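Serine--tRNA ligase (Pyrococcus horikoshii, PDB 2ZR2) attaches serine to tRNA(Ser), and probably also to tRNA(Sec), at the expense of ATP, working as a homodimeric class II aminoacyl-tRNA synthetase. Local coordinates at residues F302-Q307 with A407-R412. Numbering follows the deposited sequence.
Sequences FHKVEQ and AIATSR. With AMP (adenosine monophosphate), chain C; SO4 (sulfate ion), chain F.
Phe-302 and Ser-411 meet beside the adenine of AMP, CB of Phe-302 lying 3.7 Å from OG of Ser-411. With CG set between the backbone N and the carbonyl carbon (chi1 54°), the phenyl ring lays one face on the base in an offset stack, its CZ 3.4 Å from C4 of AMP. The side chain of Arg-412, extended from CG to NE, carries its guanidinium over the purine face opposite Phe-302. Adenine is sandwiched between ring and cation. Arg-412 NE and NH2 bond the carbonyls of Phe-297 and Glu-370, and NH1 bonds O1 of a sulfate (3.1 Å), probably a crystallisation ion. Ser-411 OG donates a hydrogen bond to N3 of AMP (3.1 Å). Replacing Phe-302 by an alanine is likely to strip one face of the adenine of its aromatic cover, leaving Arg-412 on the other face and the Ser-411 bond to hold its tilt.

Behind the nucleotide, strand 408-409 runs antiparallel to 302-307. Val-305 N binds Ile-408 O almost straight (2.8 Å, 168°), while Val-305 O receives Ala-407 N and, weakly, Ile-408 N: a classic beta bulge. His-303 O takes the amide of Thr-410. Thr-410 OG1 lies alongside CB of His-303, and Asp-196 bonds both that hydroxyl and His-303 ND1; NE2 reaches Tyr-219 of the second subunit.

Lys-304 bends at chi3 and chi4, bringing NZ to Thr-252 and, in a weak salt bridge, to OE1 of Glu-306, both predicted serine ligands. The Phe-302 and Arg-412 pair is consistent with class II synthetases, where a motif 2 phenylalanine and the motif 3 arginine cover the two faces of the base. Strand 302-307 thus carries both the adenine stack and probable serine-site residues.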
loop_
_atom_site.group_PDB
_atom_site.type_symbol
_atom_site.label_atom_id
_atom_site.label_comp_id
_atom_site.label_asym_id
_atom_site.label_seq_id
_atom_site.Cartn_x
_atom_site.Cartn_y
_atom_site.Cartn_z
ATOM N N PHE A 302 8.044 -2.514 -2.100
ATOM C CA PHE A 302 8.915 -1.827 -3.048
ATOM C C PHE A 302 8.074 -1.185 -4.127
ATOM O O PHE A 302 6.923 -1.557 -4.331
ATOM C CB PHE A 302 9.937 -2.766 -3.697
ATOM C CG PHE A 302 9.337 -3.978 -4.345
ATOM C CD1 PHE A 302 8.882 -5.042 -3.574
ATOM C CD2 PHE A 302 9.236 -4.066 -5.730
ATOM C CE1 PHE A 302 8.331 -6.184 -4.180
ATOM C CE2 PHE A 302 8.686 -5.206 -6.347
ATOM C CZ PHE A 302 8.234 -6.264 -5.567
ATOM N N HIS A 303 8.659 -0.207 -4.800
ATOM C CA HIS A 303 8.000 0.510 -5.876
ATOM C C HIS A 303 8.402 -0.110 -7.198
ATOM O O HIS A 303 9.550 -0.523 -7.380
ATOM C CB HIS A 303 8.430 1.954 -5.821
ATOM C CG HIS A 303 8.017 2.642 -4.567
ATOM N ND1 HIS A 303 8.656 3.763 -4.085
ATOM C CD2 HIS A 303 7.002 2.384 -3.706
ATOM C CE1 HIS A 303 8.055 4.166 -2.977
ATOM N NE2 HIS A 303 7.048 3.344 -2.726
ATOM N N LYS A 304 7.457 -0.208 -8.119
ATOM C CA LYS A 304 7.765 -0.787 -9.413
ATOM C C LYS A 304 6.920 -0.261 -10.556
ATOM O O LYS A 304 5.694 -0.214 -10.486
ATOM C CB LYS A 304 7.645 -2.306 -9.363
ATOM C CG LYS A 304 7.911 -2.962 -10.717
ATOM C CD LYS A 304 8.108 -4.479 -10.622
ATOM C CE LYS A 304 6.866 -5.176 -10.086
ATOM N NZ LYS A 304 5.640 -4.708 -10.804
ATOM N N VAL A 305 7.607 0.154 -11.609
ATOM C CA VAL A 305 6.967 0.641 -12.815
ATOM C C VAL A 305 6.832 -0.615 -13.675
ATOM O O VAL A 305 7.834 -1.257 -13.990
ATOM C CB VAL A 305 7.866 1.664 -13.509
ATOM C CG1 VAL A 305 7.270 2.067 -14.837
ATOM C CG2 VAL A 305 8.050 2.879 -12.602
ATOM N N GLU A 306 5.609 -0.982 -14.045
ATOM C CA GLU A 306 5.415 -2.206 -14.817
ATOM C C GLU A 306 4.847 -2.028 -16.220
ATOM O O GLU A 306 3.991 -1.184 -16.462
ATOM C CB GLU A 306 4.525 -3.171 -14.024
ATOM C CG GLU A 306 4.289 -4.504 -14.685
ATOM C CD GLU A 306 5.253 -5.582 -14.233
ATOM O OE1 GLU A 306 6.443 -5.270 -14.009
ATOM O OE2 GLU A 306 4.821 -6.755 -14.116
ATOM N N GLN A 307 5.342 -2.833 -17.151
ATOM C CA GLN A 307 4.861 -2.783 -18.516
ATOM C C GLN A 307 3.808 -3.864 -18.639
ATOM O O GLN A 307 4.047 -5.017 -18.269
ATOM C CB GLN A 307 5.963 -3.125 -19.533
ATOM C CG GLN A 307 7.213 -2.257 -19.580
ATOM C CD GLN A 307 8.240 -2.845 -20.555
ATOM O OE1 GLN A 307 7.997 -2.916 -21.755
ATOM N NE2 GLN A 307 9.376 -3.287 -20.033
ATOM N N ALA A 407 9.870 -2.578 -15.592
ATOM C CA ALA A 407 10.476 -1.474 -16.334
ATOM C C ALA A 407 11.603 -1.208 -15.337
ATOM O O ALA A 407 12.783 -1.362 -15.639
ATOM C CB ALA A 407 9.545 -0.283 -16.425
ATOM N N ILE A 408 11.209 -0.846 -14.124
ATOM C CA ILE A 408 12.149 -0.628 -13.046
ATOM C C ILE A 408 11.460 -0.831 -11.711
ATOM O O ILE A 408 10.385 -0.285 -11.447
ATOM C CB ILE A 408 12.739 0.775 -13.044
ATOM C CG1 ILE A 408 13.717 0.927 -14.199
ATOM C CG2 ILE A 408 13.478 1.023 -11.726
ATOM C CD1 ILE A 408 14.338 2.326 -14.280
ATOM N N ALA A 409 12.076 -1.655 -10.881
ATOM C CA ALA A 409 11.571 -1.889 -9.552
ATOM C C ALA A 409 12.683 -1.149 -8.822
ATOM O O ALA A 409 13.827 -1.581 -8.821
ATOM C CB ALA A 409 11.584 -3.367 -9.246
ATOM N N THR A 410 12.346 -0.003 -8.246
ATOM C CA THR A 410 13.333 0.834 -7.579
ATOM C C THR A 410 14.237 0.125 -6.583
ATOM O O THR A 410 15.448 0.336 -6.595
ATOM C CB THR A 410 12.661 2.063 -6.908
ATOM O OG1 THR A 410 11.697 1.629 -5.937
ATOM C CG2 THR A 410 11.964 2.918 -7.955
ATOM N N SER A 411 13.663 -0.711 -5.732
ATOM C CA SER A 411 14.438 -1.452 -4.730
ATOM C C SER A 411 15.757 -1.974 -5.332
ATOM O O SER A 411 16.837 -1.530 -4.954
ATOM C CB SER A 411 13.614 -2.637 -4.237
ATOM O OG SER A 411 13.132 -3.376 -5.371
ATOM N N ARG A 412 15.658 -2.898 -6.288
ATOM C CA ARG A 412 16.835 -3.485 -6.892
ATOM C C ARG A 412 17.614 -2.572 -7.829
ATOM O O ARG A 412 18.849 -2.653 -7.899
ATOM C CB ARG A 412 16.449 -4.790 -7.561
ATOM C CG ARG A 412 15.848 -5.736 -6.547
ATOM C CD ARG A 412 15.629 -7.118 -7.090
ATOM N NE ARG A 412 15.214 -8.023 -6.025
ATOM C CZ ARG A 412 14.951 -9.316 -6.192
ATOM N NH1 ARG A 412 14.581 -10.051 -5.151
ATOM N NH2 ARG A 412 15.062 -9.877 -7.394
HETATM P P AMP C . 8.044 -10.699 -10.378
HETATM O O1P AMP C . 8.479 -10.965 -11.764
HETATM O O2P AMP C . 6.812 -9.722 -10.057
HETATM O O3P AMP C . 8.362 -11.719 -9.155
HETATM O "O5'" AMP C . 9.168 -9.626 -9.911
HETATM C "C5'" AMP C . 9.676 -8.657 -10.831
HETATM C "C4'" AMP C . 10.716 -7.766 -10.170
HETATM O "O4'" AMP C . 10.183 -7.148 -8.982
HETATM C "C3'" AMP C . 11.937 -8.542 -9.683
HETATM O "O3'" AMP C . 12.822 -8.779 -10.779
HETATM C "C2'" AMP C . 12.561 -7.505 -8.783
HETATM O "O2'" AMP C . 13.187 -6.483 -9.563
HETATM C "C1'" AMP C . 11.327 -6.944 -8.051
HETATM N N9 AMP C . 11.052 -7.722 -6.807
HETATM C C8 AMP C . 10.361 -8.873 -6.713
HETATM N N7 AMP C . 10.287 -9.235 -5.429
HETATM C C5 AMP C . 10.933 -8.320 -4.711
HETATM C C6 AMP C . 11.186 -8.159 -3.351
HETATM N N6 AMP C . 10.738 -9.046 -2.479
HETATM N N1 AMP C . 11.887 -7.081 -2.927
HETATM C C2 AMP C . 12.340 -6.165 -3.796
HETATM N N3 AMP C . 12.110 -6.301 -5.106
HETATM C C4 AMP C . 11.417 -7.361 -5.584
HETATM S S SO4 F . 16.029 -13.792 -6.348
HETATM O O1 SO4 F . 14.917 -13.055 -5.707
HETATM O O2 SO4 F . 15.850 -15.239 -6.096
HETATM O O3 SO4 F . 17.310 -13.346 -5.784
HETATM O O4 SO4 F . 16.056 -13.532 -7.803
#